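Local coordinates for Alpha/beta fold hydrolase (Pseudomonas aeruginosa, PDB 6I8W), which degrades membrane phospholipids as a membrane-bound phospholipase A and acts as a bacterial virulence factor, at residues A[206-209]-A[210-214]; A[28-31]-A[32-36]; A[219-222]-A[223-227]. All blocks are in the same frame, centred on the assembly; numbering follows the deposited sequence. Where two conformers were deposited one is given.

Contact 1: residues A[206-209]-A[210-214]; sequences LPAP and LKRYL. With BOG (octyl beta-D-glucopyranoside), chain D.
L206 and L210 meet at the start of helix 208-234 with their side chains crossing at about a right angle, CD1 of L206 lying 3.7 Å from CD2 of L210. The general principle illustrated is that the residue ahead of the N-cap, here L206 before P207, can pack back on the first turn. L206 divides its two methyls between neighbours. CD2 settles on the root of K211, 3.6 Å from K211 CB, again nearly at right angles, while CD1 continues past L210 to the next turn and touches CD1 of L214 at 4.1 Å. The positions of L206 and K211 are those of a hydrophobic staple, though the partner is only the CB and CG of a lysine. Beyond CG the K211 chain runs extended away from the turn, and its NZ is hydrogen-bonded to Q193. P207 contributes its carbonyl to the same turn: K211 N donates to P207 O over 2.9 Å, at 161°. R212 bends at chi3 (-99°) and brings one face of its guanidinium over P209 CA and the carbonyl oxygen of A208, the latter 3.8 Å from the plane and toward its rim. Octyl glucoside borders L206 and P207, with its C5' 3.7 Å from L206 CD1 and its O2 3.2 Å from CD of P207. L26 of helix 3-38 packs on P209 and L210, and P23 and L27 on Y213. The chemistry is therefore divided: leucine methyls give the detergent's alkyl chain an apolar surface close to a bound myristic acid, whereas the ammonium of K211 leads away to Q193 and the R212 guanidinium lies over the A208-P209 backbone, an arrangement consistent with a lipid-facing helix start.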
loop_
_atom_site.group_PDB
_atom_site.type_symbol
_atom_site.label_atom_id
_atom_site.label_comp_id
_atom_site.label_asym_id
_atom_site.label_seq_id
_atom_site.Cartn_x
_atom_site.Cartn_y
_atom_site.Cartn_z
ATOM N N LEU A 206 -2.794 5.257 -17.912
ATOM C CA LEU A 206 -3.980 5.550 -17.119
ATOM C C LEU A 206 -4.931 6.368 -17.982
ATOM O O LEU A 206 -4.566 7.448 -18.429
ATOM C CB LEU A 206 -3.609 6.327 -15.848
ATOM C CG LEU A 206 -4.673 6.555 -14.768
ATOM C CD1 LEU A 206 -5.161 5.239 -14.203
ATOM C CD2 LEU A 206 -4.111 7.424 -13.653
ATOM N N PRO A 207 -6.131 5.841 -18.259
ATOM C CA PRO A 207 -7.120 6.589 -19.049
ATOM C C PRO A 207 -7.463 7.931 -18.391
ATOM O O PRO A 207 -7.659 7.949 -17.185
ATOM C CB PRO A 207 -8.342 5.664 -19.056
ATOM C CG PRO A 207 -7.810 4.309 -18.745
ATOM C CD PRO A 207 -6.630 4.520 -17.845
ATOM N N ALA A 208 -7.520 9.008 -19.172
ATOM C CA ALA A 208 -7.760 10.362 -18.656
ATOM C C ALA A 208 -8.997 10.492 -17.752
ATOM O O ALA A 208 -8.910 11.120 -16.696
ATOM C CB ALA A 208 -7.854 11.364 -19.827
ATOM N N PRO A 209 -10.151 9.914 -18.158
ATOM C CA PRO A 209 -11.292 10.028 -17.242
ATOM C C PRO A 209 -11.048 9.330 -15.900
ATOM O O PRO A 209 -11.446 9.854 -14.867
ATOM C CB PRO A 209 -12.432 9.363 -18.021
ATOM C CG PRO A 209 -12.036 9.508 -19.472
ATOM C CD PRO A 209 -10.549 9.332 -19.455
ATOM N N LEU A 210 -10.397 8.172 -15.910
ATOM C CA LEU A 210 -10.106 7.477 -14.664
ATOM C C LEU A 210 -9.131 8.284 -13.809
ATOM O O LEU A 210 -9.295 8.386 -12.594
ATOM C CB LEU A 210 -9.531 6.081 -14.930
ATOM C CG LEU A 210 -9.146 5.311 -13.657
ATOM C CD1 LEU A 210 -10.332 5.160 -12.724
ATOM C CD2 LEU A 210 -8.580 3.950 -14.017
ATOM N N LYS A 211 -8.126 8.865 -14.451
ATOM C CA LYS A 211 -7.138 9.671 -13.746
ATOM C C LYS A 211 -7.768 10.857 -13.015
ATOM O O LYS A 211 -7.452 11.109 -11.866
ATOM C CB LYS A 211 -6.082 10.184 -14.722
ATOM C CG LYS A 211 -5.078 11.133 -14.089
ATOM C CD LYS A 211 -4.223 11.776 -15.164
ATOM C CE LYS A 211 -3.752 13.155 -14.736
ATOM N NZ LYS A 211 -2.966 13.838 -15.811
ATOM N N ARG A 212 -8.662 11.574 -13.687
ATOM C CA ARG A 212 -9.316 12.724 -13.073
ATOM C C ARG A 212 -10.124 12.342 -11.829
ATOM O O ARG A 212 -10.125 13.063 -10.830
ATOM C CB ARG A 212 -10.216 13.432 -14.091
ATOM C CG ARG A 212 -9.445 14.356 -15.019
ATOM C CD ARG A 212 -10.360 15.184 -15.916
ATOM N NE ARG A 212 -10.480 14.616 -17.256
ATOM C CZ ARG A 212 -11.555 13.975 -17.704
ATOM N NH1 ARG A 212 -12.616 13.823 -16.918
ATOM N NH2 ARG A 212 -11.571 13.492 -18.940
ATOM N N TYR A 213 -10.826 11.218 -11.889
ATOM C CA TYR A 213 -11.613 10.778 -10.739
ATOM C C TYR A 213 -10.698 10.370 -9.596
ATOM O O TYR A 213 -10.972 10.687 -8.442
ATOM C CB TYR A 213 -12.563 9.652 -11.125
ATOM C CG TYR A 213 -13.492 9.192 -10.023
ATOM C CD1 TYR A 213 -14.377 10.086 -9.412
ATOM C CD2 TYR A 213 -13.580 7.856 -9.680
ATOM C CE1 TYR A 213 -15.266 9.661 -8.437
ATOM C CE2 TYR A 213 -14.465 7.422 -8.714
ATOM C CZ TYR A 213 -15.300 8.325 -8.094
ATOM O OH TYR A 213 -16.174 7.870 -7.143
ATOM N N LEU A 214 -9.622 9.653 -9.904
ATOM C CA LEU A 214 -8.656 9.281 -8.864
ATOM C C LEU A 214 -8.110 10.549 -8.197
ATOM O O LEU A 214 -7.961 10.603 -6.973
ATOM C CB LEU A 214 -7.509 8.451 -9.440
ATOM C CG LEU A 214 -7.913 7.057 -9.924
ATOM C CD1 LEU A 214 -6.732 6.341 -10.567
ATOM C CD2 LEU A 214 -8.503 6.245 -8.774
HETATM C C1 BOG D . -6.148 0.621 -17.526
HETATM O O1 BOG D . -5.456 0.853 -16.298
HETATM C C2 BOG D . -5.107 0.683 -18.652
HETATM O O2 BOG D . -4.892 2.053 -18.985
HETATM C C3 BOG D . -5.482 -0.088 -19.916
HETATM O O3 BOG D . -4.387 -0.151 -20.842
HETATM C C4 BOG D . -5.899 -1.485 -19.498
HETATM O O4 BOG D . -6.139 -2.318 -20.648
HETATM C C5 BOG D . -7.153 -1.297 -18.646
HETATM O O5 BOG D . -6.827 -0.635 -17.413
HETATM C C6 BOG D . -7.896 -2.606 -18.377
HETATM O O6 BOG D . -7.606 -3.115 -17.074
HETATM C "C1'" BOG D . -6.314 0.905 -15.162
HETATM C "C2'" BOG D . -5.463 0.796 -13.905
HETATM C "C3'" BOG D . -4.103 1.427 -14.157
HETATM C "C4'" BOG D . -3.303 1.592 -12.879
HETATM C "C5'" BOG D . -2.531 2.902 -12.950
HETATM C "C6'" BOG D . -1.468 2.977 -11.866
HETATM C "C7'" BOG D . -1.098 4.427 -11.587
HETATM C "C8'" BOG D . -0.674 5.120 -12.861
#

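Contact 2: residues A[28-31]-A[32-36]; sequences ASVR and TVERG. With BOG (octyl beta-D-glucopyranoside), chain D.
R35 lies alongside R31, one helical turn earlier, and the two side chains point the same way: an i to i+4 pair on the long alpha-helix 3-38, which opens the chain of this membrane protein. Followed outward, R35 first passes the backbone. Its CB and CG each lie 3.1 Å from R31 O, the oxygen that also accepts the backbone N-H of R35. With CG beside the backbone N (chi1 -65°) and the rest of the chain extended, CD still runs past this carbonyl, 3.5 Å from R31 O, and NE then draws level with the methylenes of its neighbour, 3.9 Å from R31 CB. At the tip, R35 NH2 stands 3.7 Å from R31 NE, while R31 CD sits over one face of the R35 guanidinium, toward its rim. The two guanidinium planes are only 18° apart. D76 bridges the pair, its two carboxylate oxygens forming salt bridges to R31 NE and R35 NE; E42 takes R35 NH1, so the positive charge is probably offset in part, although R31 NH2 also lies close to R217 NH2. E34 leaves the helix on another side. Bent at chi2 (-72°), it accepts a 2.6 Å hydrogen bond at OE2 from O6 of octyl glucoside and forms a salt bridge to R80 through OE1. V30 CG1 adds an apolar contact to the same detergent, 3.6 Å from its C1'. One turn before T32, A28 O is gripped twice by it: T32 N and OG1, the latter at 2.7 Å, approach from opposite faces of the carbonyl plane.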
loop_
_atom_site.group_PDB
_atom_site.type_symbol
_atom_site.label_atom_id
_atom_site.label_comp_id
_atom_site.label_asym_id
_atom_site.label_seq_id
_atom_site.Cartn_x
_atom_site.Cartn_y
_atom_site.Cartn_z
ATOM N N ALA A 28 -15.539 1.287 -10.723
ATOM C CA ALA A 28 -16.036 -0.043 -10.389
ATOM C C ALA A 28 -15.733 -1.044 -11.516
ATOM O O ALA A 28 -15.415 -2.214 -11.254
ATOM C CB ALA A 28 -17.540 0.010 -10.098
ATOM N N SER A 29 -15.772 -0.574 -12.758
ATOM C CA SER A 29 -15.498 -1.438 -13.907
ATOM C C SER A 29 -14.020 -1.806 -13.954
ATOM O O SER A 29 -13.658 -2.969 -14.134
ATOM C CB SER A 29 -15.914 -0.757 -15.213
ATOM O OG SER A 29 -17.313 -0.551 -15.260
ATOM N N VAL A 30 -13.157 -0.811 -13.790
ATOM C CA VAL A 30 -11.723 -1.074 -13.786
ATOM C C VAL A 30 -11.309 -1.993 -12.616
ATOM O O VAL A 30 -10.460 -2.876 -12.781
ATOM C CB VAL A 30 -10.933 0.226 -13.751
ATOM C CG1 VAL A 30 -9.450 -0.079 -13.617
ATOM C CG2 VAL A 30 -11.183 0.989 -15.042
ATOM N N ARG A 31 -11.914 -1.796 -11.444
ATOM C CA ARG A 31 -11.667 -2.676 -10.299
ATOM C C ARG A 31 -12.110 -4.091 -10.638
ATOM O O ARG A 31 -11.424 -5.057 -10.333
ATOM C CB ARG A 31 -12.409 -2.190 -9.039
ATOM C CG ARG A 31 -11.711 -1.064 -8.289
ATOM C CD ARG A 31 -12.622 -0.421 -7.232
ATOM N NE ARG A 31 -11.861 0.476 -6.374
ATOM C CZ ARG A 31 -12.397 1.283 -5.461
ATOM N NH1 ARG A 31 -13.709 1.325 -5.284
ATOM N NH2 ARG A 31 -11.610 2.042 -4.713
ATOM N N THR A 32 -13.282 -4.207 -11.249
ATOM C CA THR A 32 -13.807 -5.503 -11.638
ATOM C C THR A 32 -12.824 -6.206 -12.571
ATOM O O THR A 32 -12.532 -7.395 -12.401
ATOM C CB THR A 32 -15.188 -5.355 -12.311
ATOM O OG1 THR A 32 -16.112 -4.836 -11.355
ATOM C CG2 THR A 32 -15.698 -6.690 -12.846
ATOM N N VAL A 33 -12.268 -5.465 -13.525
ATOM C CA VAL A 33 -11.318 -6.077 -14.454
ATOM C C VAL A 33 -10.022 -6.505 -13.771
ATOM O O VAL A 33 -9.604 -7.666 -13.859
ATOM C CB VAL A 33 -10.959 -5.109 -15.613
ATOM C CG1 VAL A 33 -9.795 -5.668 -16.464
ATOM C CG2 VAL A 33 -12.166 -4.861 -16.481
ATOM N N GLU A 34 -9.393 -5.569 -13.066
ATOM C CA GLU A 34 -8.088 -5.835 -12.491
ATOM C C GLU A 34 -8.169 -6.855 -11.350
ATOM O O GLU A 34 -7.303 -7.712 -11.231
ATOM C CB GLU A 34 -7.439 -4.524 -12.032
ATOM C CG GLU A 34 -7.095 -3.571 -13.220
ATOM C CD GLU A 34 -5.906 -4.027 -14.083
ATOM O OE1 GLU A 34 -5.009 -4.738 -13.575
ATOM O OE2 GLU A 34 -5.843 -3.630 -15.267
ATOM N N ARG A 35 -9.191 -6.762 -10.498
ATOM C CA ARG A 35 -9.368 -7.768 -9.445
ATOM C C ARG A 35 -9.682 -9.143 -10.060
ATOM O O ARG A 35 -9.178 -10.171 -9.606
ATOM C CB ARG A 35 -10.475 -7.352 -8.461
ATOM C CG ARG A 35 -10.128 -6.085 -7.661
ATOM C CD ARG A 35 -11.323 -5.577 -6.855
ATOM N NE ARG A 35 -10.985 -4.384 -6.085
ATOM C CZ ARG A 35 -11.816 -3.783 -5.247
ATOM N NH1 ARG A 35 -13.035 -4.274 -5.061
ATOM N NH2 ARG A 35 -11.413 -2.706 -4.577
ATOM N N GLY A 36 -10.535 -9.161 -11.079
ATOM C CA GLY A 36 -10.919 -10.409 -11.719
ATOM C C GLY A 36 -9.713 -11.093 -12.361
ATOM O O GLY A 36 -9.537 -12.313 -12.244
HETATM C C1 BOG D . -6.148 0.621 -17.526
HETATM O O1 BOG D . -5.456 0.853 -16.298
HETATM C C2 BOG D . -5.107 0.683 -18.652
HETATM O O2 BOG D . -4.892 2.053 -18.985
HETATM C C3 BOG D . -5.482 -0.088 -19.916
HETATM O O3 BOG D . -4.387 -0.151 -20.842
HETATM C C4 BOG D . -5.899 -1.485 -19.498
HETATM O O4 BOG D . -6.139 -2.318 -20.648
HETATM C C5 BOG D . -7.153 -1.297 -18.646
HETATM O O5 BOG D . -6.827 -0.635 -17.413
HETATM C C6 BOG D . -7.896 -2.606 -18.377
HETATM O O6 BOG D . -7.606 -3.115 -17.074
HETATM C "C1'" BOG D . -6.314 0.905 -15.162
HETATM C "C2'" BOG D . -5.463 0.796 -13.905
HETATM C "C3'" BOG D . -4.103 1.427 -14.157
HETATM C "C4'" BOG D . -3.303 1.592 -12.879
HETATM C "C5'" BOG D . -2.531 2.902 -12.950
HETATM C "C6'" BOG D . -1.468 2.977 -11.866
HETATM C "C7'" BOG D . -1.098 4.427 -11.587
HETATM C "C8'" BOG D . -0.674 5.120 -12.861
#

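Contact 3: residues A[219-222]-A[223-227]; sequences VAAS and AFNAQ
N225 folds back against A221 across an interruption in helix 208-234, a worked example of a helix kink repaired by water. Its CG lies beside the backbone N (chi1 -79°), which brings the amide alongside A221: ND2 is 3.8 Å from A221 CB and CG is 3.3 Å from A221 O. That same oxygen receives the backbone N-H of N225 almost head-on, over 2.9 Å, so the ordinary helical pattern has resumed here, and A226 N continues it with S222 O. Just before, it fails. The usual i to i-4 bonds, from A223 N to V219 O and from F224 N to A220 O, are replaced by waters. One water accepts from A223 N and donates to V219 O, 3.0 Å on each side; the other links F224 N to A220 O, 2.9 Å from each. S222 sits at the break. Its OG occupies the crowded position between backbone N and carbonyl carbon (chi1 60°) and turns back to donate to V219 O over 2.6 Å, in the carbonyl plane and on a lone pair. The S222 N-H binds that oxygen as well, an i to i-3 bond of 3.1 Å, so V219 O receives three hydrogen bonds, counting the water. The F224 ring leads off the helix. The segment belongs to the helical insertion between strands 154-160 and 250-255. F224 rests on K104 and Q106 and N225 on F99, all in the loop between strand 90-94 and helix 112-125, while A226 touches R187, between helices 172-177 and 191-199.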
loop_
_atom_site.group_PDB
_atom_site.type_symbol
_atom_site.label_atom_id
_atom_site.label_comp_id
_atom_site.label_asym_id
_atom_site.label_seq_id
_atom_site.Cartn_x
_atom_site.Cartn_y
_atom_site.Cartn_z
ATOM N N VAL A 219 -7.970 14.430 -3.620
ATOM C CA VAL A 219 -8.225 15.744 -3.046
ATOM C C VAL A 219 -9.203 15.633 -1.875
ATOM O O VAL A 219 -8.980 16.206 -0.812
ATOM C CB VAL A 219 -8.788 16.739 -4.100
ATOM C CG1 VAL A 219 -9.260 18.037 -3.429
ATOM C CG2 VAL A 219 -7.757 17.034 -5.182
ATOM N N ALA A 220 -10.273 14.868 -2.058
ATOM C CA ALA A 220 -11.275 14.720 -1.006
ATOM C C ALA A 220 -10.675 14.075 0.249
ATOM O O ALA A 220 -11.100 14.360 1.358
ATOM C CB ALA A 220 -12.458 13.908 -1.510
ATOM N N ALA A 221 -9.667 13.226 0.068
ATOM C CA ALA A 221 -9.043 12.532 1.194
ATOM C C ALA A 221 -7.895 13.326 1.827
ATOM O O ALA A 221 -7.361 12.922 2.858
ATOM C CB ALA A 221 -8.529 11.163 0.742
ATOM N N SER A 222 -7.528 14.457 1.226
ATOM C CA SER A 222 -6.250 15.098 1.540
ATOM C C SER A 222 -6.173 15.656 2.971
ATOM O O SER A 222 -5.132 15.552 3.619
ATOM C CB SER A 222 -5.948 16.222 0.533
ATOM O OG SER A 222 -6.950 17.236 0.537
ATOM N N ALA A 223 -7.260 16.247 3.462
ATOM C CA ALA A 223 -7.251 16.810 4.816
ATOM C C ALA A 223 -6.996 15.727 5.871
ATOM O O ALA A 223 -6.131 15.878 6.738
ATOM C CB ALA A 223 -8.566 17.541 5.107
ATOM N N PHE A 224 -7.737 14.629 5.781
ATOM C CA PHE A 224 -7.539 13.505 6.681
ATOM C C PHE A 224 -6.169 12.847 6.474
ATOM O O PHE A 224 -5.503 12.460 7.431
ATOM C CB PHE A 224 -8.651 12.479 6.500
ATOM C CG PHE A 224 -8.689 11.446 7.581
ATOM C CD1 PHE A 224 -9.065 11.792 8.864
ATOM C CD2 PHE A 224 -8.347 10.131 7.318
ATOM C CE1 PHE A 224 -9.098 10.846 9.866
ATOM C CE2 PHE A 224 -8.384 9.187 8.324
ATOM C CZ PHE A 224 -8.755 9.542 9.589
ATOM N N ASN A 225 -5.750 12.705 5.223
ATOM C CA ASN A 225 -4.431 12.140 4.967
ATOM C C ASN A 225 -3.345 13.003 5.613
ATOM O O ASN A 225 -2.419 12.474 6.214
ATOM C CB ASN A 225 -4.162 11.994 3.467
ATOM C CG ASN A 225 -4.850 10.764 2.856
ATOM O OD1 ASN A 225 -5.366 9.896 3.566
ATOM N ND2 ASN A 225 -4.860 10.702 1.533
ATOM N N ALA A 226 -3.488 14.327 5.527
ATOM C CA ALA A 226 -2.497 15.232 6.101
ATOM C C ALA A 226 -2.394 15.052 7.616
ATOM O O ALA A 226 -1.310 15.145 8.197
ATOM C CB ALA A 226 -2.842 16.687 5.760
ATOM N N GLN A 227 -3.535 14.810 8.250
ATOM C CA GLN A 227 -3.582 14.600 9.699
ATOM C C GLN A 227 -2.877 13.291 10.078
ATOM O O GLN A 227 -2.090 13.237 11.023
ATOM C CB GLN A 227 -5.038 14.595 10.178
ATOM C CG GLN A 227 -5.315 13.777 11.429
ATOM C CD GLN A 227 -6.780 13.859 11.853
ATOM O OE1 GLN A 227 -7.257 13.043 12.648
ATOM N NE2 GLN A 227 -7.501 14.843 11.316
HETATM O O HOH W 1 -9.784 16.921 1.935
HETATM O O HOH W 2 -10.066 14.651 4.031
#

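How the contacts relate
Contacts 1 and 3 lie in series on helix 208-234, their centres about 19 Å apart and nearest atoms about 5 Å, whereas contact 2 belongs to the N-terminal helix 3-38. Contacts 1 and 2, about 14 Å between centres, meet where L210 CD2 packs on V30 CG2 at 4.1 Å, and share the octyl glucoside. Both also approach the myristic acid: the side chains of L214 and V30 are each about 4 Å from this ligand, and the side chain of N225 in contact 3 is about 9 Å from the myristic acid. S137, H286 and D258 probably form the Ser-His-Asp triad of this hydrolase fold. Contacts 2 and 3 are separate, with centres about 25 Å apart.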